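Local coordinates for protein phosphoinositol-specific phospholipase C (Pseudomonas sp., PDB 5FYP) that probably cleaves phosphoinositides at the glycerol-phosphate bond as a calcium-dependent bacterial phospholipase C with a TIM-barrel-type fold, at residues Q122-E127 with L196-E201; A270-Q275 with S280-F285. All blocks are in the same frame, centred on the assembly; numbering follows the deposited sequence.

Interaction 1: residues Q122-E127 with L196-E201; sequences QGWSKE and LSQYAE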
ATOM      1  N   GLN A 122      -0.028  12.216  10.397  1.00  9.11           N
ATOM      2  CA  GLN A 122      -0.842  13.081  11.265  1.00  9.34           C
ATOM      3  C   GLN A 122      -2.302  12.642  11.124  1.00  9.85           C
ATOM      4  O   GLN A 122      -2.632  11.728  10.378  1.00 11.93           O
ATOM      5  CB  GLN A 122      -0.622  14.550  10.918  1.00 10.02           C
ATOM      6  CG  GLN A 122       0.803  14.975  11.233  1.00 11.43           C
ATOM      7  CD  GLN A 122       1.132  16.383  10.862  1.00 14.47           C
ATOM      8  OE1 GLN A 122       1.020  16.777   9.711  1.00 11.84           O
ATOM      9  NE2 GLN A 122       1.643  17.126  11.832  1.00 60.51           N
ATOM     10  N   GLY A 123      -3.185  13.288  11.882  1.00 10.61           N
ATOM     11  CA  GLY A 123      -4.604  12.975  11.811  1.00 11.64           C
ATOM     12  C   GLY A 123      -5.308  13.566  10.616  1.00 10.60           C
ATOM     13  O   GLY A 123      -4.700  14.304   9.832  1.00 12.07           O
ATOM     14  N   TRP A 124      -6.589  13.227  10.459  1.00 10.37           N
ATOM     15  CA  TRP A 124      -7.406  13.815   9.410  1.00 10.53           C
ATOM     16  C   TRP A 124      -7.795  15.239   9.823  1.00 11.38           C
ATOM     17  O   TRP A 124      -8.012  15.509  11.007  1.00 13.85           O
ATOM     18  CB  TRP A 124      -8.679  12.992   9.199  1.00 10.19           C
ATOM     19  CG  TRP A 124      -8.374  11.645   8.677  1.00 10.29           C
ATOM     20  CD1 TRP A 124      -8.475  10.456   9.332  1.00  9.83           C
ATOM     21  CD2 TRP A 124      -7.929  11.327   7.363  1.00  9.79           C
ATOM     22  NE1 TRP A 124      -8.068   9.430   8.526  1.00  8.77           N
ATOM     23  CE2 TRP A 124      -7.714   9.949   7.310  1.00  8.71           C
ATOM     24  CE3 TRP A 124      -7.645  12.102   6.242  1.00  9.40           C
ATOM     25  CZ2 TRP A 124      -7.240   9.327   6.149  1.00  8.53           C
ATOM     26  CZ3 TRP A 124      -7.193  11.485   5.108  1.00 10.51           C
ATOM     27  CH2 TRP A 124      -6.986  10.113   5.057  1.00 10.15           C
ATOM     28  N   SER A 125      -7.944  16.132   8.847  1.00 11.86           N
ATOM     29  CA  SER A 125      -8.553  17.442   9.163  1.00 12.44           C
ATOM     30  C   SER A 125     -10.059  17.381   9.093  1.00 13.73           C
ATOM     31  O   SER A 125     -10.639  16.419   8.611  1.00 14.55           O
ATOM     32  CB  SER A 125      -8.076  18.524   8.196  1.00 10.74           C
ATOM     33  OG  SER A 125      -8.825  18.591   6.985  1.00 13.10           O
ATOM     34  N   LYS A 126     -10.677  18.453   9.587  1.00 14.61           N
ATOM     35  CA  LYS A 126     -12.097  18.717   9.323  1.00 17.24           C
ATOM     36  C   LYS A 126     -12.272  19.346   7.936  1.00 17.10           C
ATOM     37  O   LYS A 126     -11.307  19.733   7.266  1.00 16.32           O
ATOM     38  CB  LYS A 126     -12.717  19.565  10.436  1.00 20.91           C
ATOM     39  CG  LYS A 126     -12.638  18.944  11.823  1.00 27.18           C
ATOM     40  CD  LYS A 126     -13.378  17.643  11.973  1.00 34.60           C
ATOM     41  CE  LYS A 126     -13.302  17.128  13.404  1.00 40.60           C
ATOM     42  NZ  LYS A 126     -13.869  15.754  13.497  1.00 49.19           N
ATOM     43  N   GLU A 127     -13.523  19.513   7.538  1.00 22.12           N
ATOM     44  CA  GLU A 127     -13.840  19.963   6.176  1.00 21.60           C
ATOM     45  C   GLU A 127     -13.187  21.291   5.845  1.00 18.25           C
ATOM     46  O   GLU A 127     -12.657  21.452   4.745  1.00 17.93           O
ATOM     47  CB  GLU A 127     -15.357  20.028   5.935  1.00 24.58           C
ATOM     48  CG  GLU A 127     -16.063  18.690   5.655  1.00 26.10           C
ATOM     49  CD  GLU A 127     -16.039  17.661   6.796  1.00 36.96           C
ATOM     50  OE1 GLU A 127     -15.787  18.027   7.995  1.00 46.41           O
ATOM     51  OE2 GLU A 127     -16.280  16.458   6.479  1.00 47.49           O
ATOM     52  N   LEU A 196      -7.435   4.799  10.375  1.00  7.10           N
ATOM     53  CA  LEU A 196      -7.955   3.957   9.312  1.00  7.32           C
ATOM     54  C   LEU A 196      -9.465   3.765   9.477  1.00  7.40           C
ATOM     55  O   LEU A 196     -10.203   3.758   8.497  1.00  7.70           O
ATOM     56  CB  LEU A 196      -7.238   2.601   9.279  1.00  7.41           C
ATOM     57  CG  LEU A 196      -5.869   2.578   8.590  1.00  8.50           C
ATOM     58  CD1 LEU A 196      -4.910   3.659   8.939  1.00  9.78           C
ATOM     59  CD2 LEU A 196      -5.253   1.221   8.769  1.00  8.32           C
ATOM     60  N   SER A 197      -9.912   3.588  10.723  1.00  7.41           N
ATOM     61  CA  SER A 197     -11.335   3.435  10.987  1.00  8.22           C
ATOM     62  C   SER A 197     -12.110   4.698  10.592  1.00  8.75           C
ATOM     63  O   SER A 197     -13.189   4.610  10.013  1.00  9.63           O
ATOM     64  CB  SER A 197     -11.540   3.089  12.448  1.00  8.17           C
ATOM     65  OG  SER A 197     -12.884   2.671  12.673  1.00  9.56           O
ATOM     66  N   GLN A 198     -11.505   5.840  10.863  1.00  8.43           N
ATOM     67  CA  GLN A 198     -12.119   7.118  10.495  1.00  9.43           C
ATOM     68  C   GLN A 198     -12.239   7.233   8.964  1.00  8.90           C
ATOM     69  O   GLN A 198     -13.254   7.693   8.447  1.00  9.84           O
ATOM     70  CB  GLN A 198     -11.292   8.261  11.049  1.00 10.07           C
ATOM     71  CG  GLN A 198     -11.398   8.387  12.567  1.00 11.26           C
ATOM     72  CD  GLN A 198     -10.225   9.116  13.198  1.00 12.45           C
ATOM     73  OE1 GLN A 198      -9.437   9.772  12.535  1.00 16.75           O
ATOM     74  NE2 GLN A 198     -10.123   9.029  14.488  1.00 16.99           N
ATOM     75  N   TYR A 199     -11.174   6.846   8.257  1.00  8.59           N
ATOM     76  CA  TYR A 199     -11.199   6.870   6.796  1.00  7.90           C
ATOM     77  C   TYR A 199     -12.310   5.966   6.251  1.00  8.46           C
ATOM     78  O   TYR A 199     -13.116   6.382   5.415  1.00  9.27           O
ATOM     79  CB  TYR A 199      -9.820   6.484   6.266  1.00  8.57           C
ATOM     80  CG  TYR A 199      -9.816   6.308   4.767  1.00  8.39           C
ATOM     81  CD1 TYR A 199      -9.649   7.403   3.911  1.00  8.47           C
ATOM     82  CD2 TYR A 199     -10.020   5.069   4.199  1.00  8.65           C
ATOM     83  CE1 TYR A 199      -9.716   7.260   2.541  1.00  8.67           C
ATOM     84  CE2 TYR A 199     -10.073   4.896   2.820  1.00  8.37           C
ATOM     85  CZ  TYR A 199      -9.937   6.012   1.992  1.00  8.56           C
ATOM     86  OH  TYR A 199     -10.028   5.822   0.650  1.00  9.10           O
ATOM     87  N   ALA A 200     -12.385   4.729   6.738  1.00  8.18           N
ATOM     88  CA  ALA A 200     -13.369   3.789   6.240  1.00  8.54           C
ATOM     89  C   ALA A 200     -14.792   4.210   6.584  1.00  9.18           C
ATOM     90  O   ALA A 200     -15.710   4.026   5.782  1.00 10.73           O
ATOM     91  CB  ALA A 200     -13.083   2.381   6.750  1.00  8.96           C
ATOM     92  N   GLU A 201     -14.995   4.765   7.780  1.00  9.79           N
ATOM     93  CA  GLU A 201     -16.336   5.259   8.142  1.00 11.41           C
ATOM     94  C   GLU A 201     -16.766   6.410   7.249  1.00 11.13           C
ATOM     95  O   GLU A 201     -17.935   6.518   6.906  1.00 12.68           O
ATOM     96  CB  GLU A 201     -16.367   5.630   9.624  1.00 13.04           C
ATOM     97  CG  GLU A 201     -16.359   4.370  10.464  1.00 20.00           C
ATOM     98  CD  GLU A 201     -16.997   4.457  11.789  1.00 22.61           C
ATOM     99  OE1 GLU A 201     -17.153   5.617  12.285  1.00 23.57           O
ATOM    100  OE2 GLU A 201     -17.295   3.325  12.276  1.00 24.51           O
TER
HETATM  101  O   HOH W   1      -7.848  11.944  12.651  1.00 14.60           O
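W124 meets Q198 and Y199 where the loop that follows strand 114-120 passes helix 193-203. Ahead of it, Q122 and G123 bring the chain in, and their carbonyl oxygens both accept hydrogen bonds from K120 NZ. The indole of W124 then reaches across to the helix. Its pyrrole edge faces Q198, with OE1 of that residue lying close to the ring plane, 3.4 Å from W124 CD1. A water joins the same two residues: it accepts from W124 N at 2.8 Å and donates to Q198 OE1 at 2.7 Å. The benzene half of the indole lies alongside CB and CD1 of Y199, whose ring swings to this side because its CG is anti to the backbone N (chi1 172°). W124 CZ2 approaches Y199 CD1 to 3.8 Å and Y199 CB equally closely, but the rings are slid apart, centroids 5.9 Å apart and planes at 26°, and overlap little. W124 NE1 donates to K195 O, one residue ahead of the segment, and Y199 OH bonds D137. Beyond the tryptophan, S125 OG donates to K126 O at 2.7 Å. The indole is thus held by its N-H and by apolar contact, with K120 adding a cation-pi interaction, while the polar link to Q198 runs through water, consistent with a partly buried seam at the edge of the fold.

Interaction 2: residues A270-Q275 with S280-F285; sequences AQHINQ and SAYYRF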
ATOM      1  N   ALA A 270      13.685 -14.984   0.163  1.00 13.31           N
ATOM      2  CA  ALA A 270      13.293 -16.392   0.144  1.00 14.04           C
ATOM      3  C   ALA A 270      12.673 -16.817   1.453  1.00 14.32           C
ATOM      4  O   ALA A 270      11.682 -17.549   1.477  1.00 16.71           O
ATOM      5  CB  ALA A 270      14.489 -17.280  -0.198  1.00 13.18           C
ATOM      6  N   GLN A 271      13.246 -16.405   2.566  1.00 14.13           N
ATOM      7  CA  GLN A 271      12.671 -16.776   3.847  1.00 12.07           C
ATOM      8  C   GLN A 271      11.306 -16.110   4.064  1.00 13.91           C
ATOM      9  O   GLN A 271      10.362 -16.757   4.558  1.00 13.35           O
ATOM     10  CB  GLN A 271      13.609 -16.469   4.974  1.00 11.63           C
ATOM     11  CG  GLN A 271      13.036 -16.987   6.255  1.00 18.61           C
ATOM     12  N   HIS A 272      11.177 -14.844   3.674  1.00 11.90           N
ATOM     13  CA  HIS A 272       9.859 -14.215   3.736  1.00 10.69           C
ATOM     14  C   HIS A 272       8.791 -14.888   2.876  1.00 10.88           C
ATOM     15  O   HIS A 272       7.619 -14.944   3.283  1.00 10.97           O
ATOM     16  CB  HIS A 272       9.988 -12.728   3.401  1.00  8.84           C
ATOM     17  CG  HIS A 272      10.634 -11.942   4.496  1.00 10.77           C
ATOM     18  ND1 HIS A 272      11.567 -10.958   4.264  1.00 11.30           N
ATOM     19  CD2 HIS A 272      10.495 -12.021   5.837  1.00 11.57           C
ATOM     20  CE1 HIS A 272      11.932 -10.425   5.414  1.00 11.40           C
ATOM     21  NE2 HIS A 272      11.293 -11.052   6.390  1.00 11.39           N
ATOM     22  N   ILE A 273       9.184 -15.392   1.715  1.00 11.22           N
ATOM     23  CA  ILE A 273       8.268 -16.185   0.891  1.00 11.83           C
ATOM     24  C   ILE A 273       7.784 -17.409   1.668  1.00 12.01           C
ATOM     25  O   ILE A 273       6.604 -17.743   1.667  1.00 12.56           O
ATOM     26  CB  ILE A 273       8.976 -16.613  -0.415  1.00 12.23           C
ATOM     27  CG1 ILE A 273       9.198 -15.374  -1.314  1.00 12.83           C
ATOM     28  CG2 ILE A 273       8.202 -17.685  -1.140  1.00 14.23           C
ATOM     29  CD1 ILE A 273      10.151 -15.618  -2.479  1.00 14.64           C
ATOM     30  N   ASN A 274       8.710 -18.087   2.297  0.50 11.60           N
ATOM     31  CA  ASN A 274       8.353 -19.266   3.061  0.50 13.27           C
ATOM     32  C   ASN A 274       7.405 -18.923   4.260  0.50 12.48           C
ATOM     33  O   ASN A 274       6.553 -19.740   4.643  0.50 15.01           O
ATOM     34  CB  ASN A 274       9.650 -19.933   3.463  0.50 11.94           C
ATOM     35  CG  ASN A 274      10.538 -20.357   2.232  0.50 12.21           C
ATOM     36  OD1 ASN A 274      10.077 -20.598   1.061  0.50 13.96           O
ATOM     37  ND2 ASN A 274      11.820 -20.466   2.511  0.50 10.58           N
ATOM     38  N   GLN A 275       7.504 -17.676   4.756  1.00 12.51           N
ATOM     39  CA  GLN A 275       6.659 -17.124   5.812  1.00 12.27           C
ATOM     40  C   GLN A 275       5.330 -16.518   5.319  1.00 10.25           C
ATOM     41  O   GLN A 275       4.570 -15.942   6.106  1.00 10.27           O
ATOM     42  CB  GLN A 275       7.481 -16.123   6.631  1.00 12.41           C
ATOM     43  CG  GLN A 275       8.644 -16.836   7.340  1.00 13.87           C
ATOM     44  CD  GLN A 275       9.701 -15.948   7.968  1.00 18.05           C
ATOM     45  OE1 GLN A 275       9.816 -14.758   7.755  1.00 16.42           O
ATOM     46  NE2 GLN A 275      10.473 -16.575   8.837  1.00 35.72           N
ATOM     47  N   SER A 280       7.338  -7.708   1.393  1.00  6.90           N
ATOM     48  CA  SER A 280       8.434  -7.662   2.343  1.00  7.41           C
ATOM     49  C   SER A 280       9.201  -6.377   2.131  1.00  7.33           C
ATOM     50  O   SER A 280       9.850  -6.207   1.092  1.00  7.81           O
ATOM     51  CB  SER A 280       9.387  -8.844   2.135  1.00  7.96           C
ATOM     52  OG  SER A 280       8.771 -10.058   2.500  1.00 10.40           O
ATOM     53  N   ALA A 281       9.097  -5.453   3.097  1.00  7.33           N
ATOM     54  CA  ALA A 281       9.662  -4.117   2.922  1.00  7.53           C
ATOM     55  C   ALA A 281      11.120  -4.077   3.334  1.00  7.48           C
ATOM     56  O   ALA A 281      11.447  -4.428   4.465  1.00  8.94           O
ATOM     57  CB  ALA A 281       8.867  -3.128   3.729  1.00  9.06           C
ATOM     58  N   TYR A 282      11.967  -3.607   2.426  1.00  7.53           N
ATOM     59  CA  TYR A 282      13.402  -3.477   2.655  1.00  7.52           C
ATOM     60  C   TYR A 282      13.883  -2.078   2.328  1.00  8.12           C
ATOM     61  O   TYR A 282      13.566  -1.531   1.268  1.00  8.33           O
ATOM     62  CB  TYR A 282      14.189  -4.417   1.766  1.00  7.98           C
ATOM     63  CG  TYR A 282      14.013  -5.870   2.055  1.00  8.38           C
ATOM     64  CD1 TYR A 282      13.023  -6.601   1.419  1.00  8.67           C
ATOM     65  CD2 TYR A 282      14.877  -6.557   2.911  1.00  9.25           C
ATOM     66  CE1 TYR A 282      12.877  -7.954   1.641  1.00  9.21           C
ATOM     67  CE2 TYR A 282      14.740  -7.922   3.138  1.00 10.83           C
ATOM     68  CZ  TYR A 282      13.738  -8.601   2.503  1.00  9.88           C
ATOM     69  OH  TYR A 282      13.604  -9.944   2.673  1.00 11.10           O
ATOM     70  N   TYR A 283      14.723  -1.524   3.199  1.00  8.08           N
ATOM     71  CA  TYR A 283      15.420  -0.283   2.861  1.00  8.53           C
ATOM     72  C   TYR A 283      16.238  -0.457   1.571  1.00  8.88           C
ATOM     73  O   TYR A 283      16.180   0.376   0.664  1.00  9.70           O
ATOM     74  CB  TYR A 283      16.320   0.143   3.998  1.00  9.54           C
ATOM     75  CG  TYR A 283      15.576   0.481   5.252  1.00  9.97           C
ATOM     76  CD1 TYR A 283      14.728   1.594   5.301  1.00 10.54           C
ATOM     77  CD2 TYR A 283      15.729  -0.261   6.428  1.00 10.37           C
ATOM     78  CE1 TYR A 283      14.059   1.945   6.464  1.00 11.81           C
ATOM     79  CE2 TYR A 283      15.052   0.059   7.590  1.00 11.84           C
ATOM     80  CZ  TYR A 283      14.229   1.178   7.609  1.00 12.16           C
ATOM     81  OH  TYR A 283      13.584   1.551   8.762  1.00 15.35           O
ATOM     82  N   ARG A 284      17.013  -1.538   1.535  1.00  8.74           N
ATOM     83  CA  ARG A 284      17.939  -1.876   0.414  1.00  9.27           C
ATOM     84  C   ARG A 284      17.217  -2.887  -0.491  1.00  9.21           C
ATOM     85  O   ARG A 284      17.572  -4.060  -0.578  1.00 10.84           O
ATOM     86  CB  ARG A 284      19.258  -2.411   0.939  1.00 10.82           C
ATOM     87  CG  ARG A 284      19.951  -1.460   1.926  1.00 13.53           C
ATOM     88  CD  ARG A 284      21.174  -2.051   2.625  1.00 16.06           C
ATOM     89  NE  ARG A 284      22.212  -2.443   1.721  1.00 16.68           N
ATOM     90  CZ  ARG A 284      23.255  -3.177   2.077  1.00 16.97           C
ATOM     91  NH1 ARG A 284      23.404  -3.691   3.344  1.00 12.66           N
ATOM     92  NH2 ARG A 284      24.178  -3.466   1.159  1.00 17.76           N
ATOM     93  N   PHE A 285      16.166  -2.413  -1.147  1.00  8.86           N
ATOM     94  CA  PHE A 285      15.300  -3.303  -1.916  1.00  9.45           C
ATOM     95  C   PHE A 285      15.992  -3.953  -3.130  1.00  9.34           C
ATOM     96  O   PHE A 285      15.735  -5.123  -3.415  1.00 10.06           O
ATOM     97  CB  PHE A 285      14.016  -2.575  -2.361  1.00  8.82           C
ATOM     98  CG  PHE A 285      14.276  -1.253  -3.034  1.00  9.05           C
ATOM     99  CD1 PHE A 285      14.545  -1.185  -4.389  1.00 10.00           C
ATOM    100  CD2 PHE A 285      14.310  -0.089  -2.283  1.00  9.38           C
ATOM    101  CE1 PHE A 285      14.841   0.034  -4.973  1.00 11.33           C
ATOM    102  CE2 PHE A 285      14.644   1.107  -2.868  1.00  9.77           C
ATOM    103  CZ  PHE A 285      14.905   1.163  -4.213  1.00 10.19           C
TER
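H272, S280 and Y282 make the contact, one histidine from helix 269-274 set against two side chains of strand 279-282. H272 buries more surface here than either partner. Its CB points at the strand, and with CG anti to the carbonyl carbon (chi1 -72°) the imidazole lies beside S280 and meets the end of Y282. H272 ND1 donates to Y282 OH at 2.8 Å. The bond is bent, with an angle of 135° at the hydrogen, and the hydroxyl sits near the edge of the imidazole but somewhat out of its plane. ND1 therefore carries a proton. At the far side of the ring H272 NE2 is hydrogen-bonded to D264 OD2, so both nitrogens have partners and the rotation of the imidazole is fixed; the carboxylate would probably also favour a positive charge on the ring.

S280 points toward the helix and its hydroxyl packs against the start of the histidine side chain. S280 OG lies 3.1 Å from H272 CB and 3.3 Å from H272 CG, a tight fit against the root of the ring. Y282 leaves the strand at an angle to the helix, but its length carries the phenol end to H272. The two aromatic planes are inclined at 57° with centroids 5.7 Å apart, and the closest approach is at the hydroxyl. Besides accepting the hydrogen bond from H272, Y282 OH bonds V267 O in the loop leading into the helix.

Strand 279-282 is bonded through its backbone to strand 20-25 on one flank and to strand 258-262 on the other. The contact ties the helix to the second strand of the beta-alpha-beta unit 258-262, 269-274, 279-282, the right-handed repeat from which TIM-barrel-type folds are built.

How the interactions relate
Interactions 1 and 2 lie on opposite sides of the chain's centre, their own centres 31 Å apart and their nearest atoms about 16 Å apart, and they do not touch. Interaction 1 sets a loop against a helix, next to the sheet with strands 114-120 and 184-189; interaction 2 sets a helix against a strand of the sheet with 258-262, 279-282 and 20-25. Along the chain, the first closes before the second opens. The calcium ion is bound by N27, E48, D50 and D119; D119 is on strand 114-120, which leads into the loop of interaction 1, while the side chain of Y282 in interaction 2 is about 13 Å from the ion.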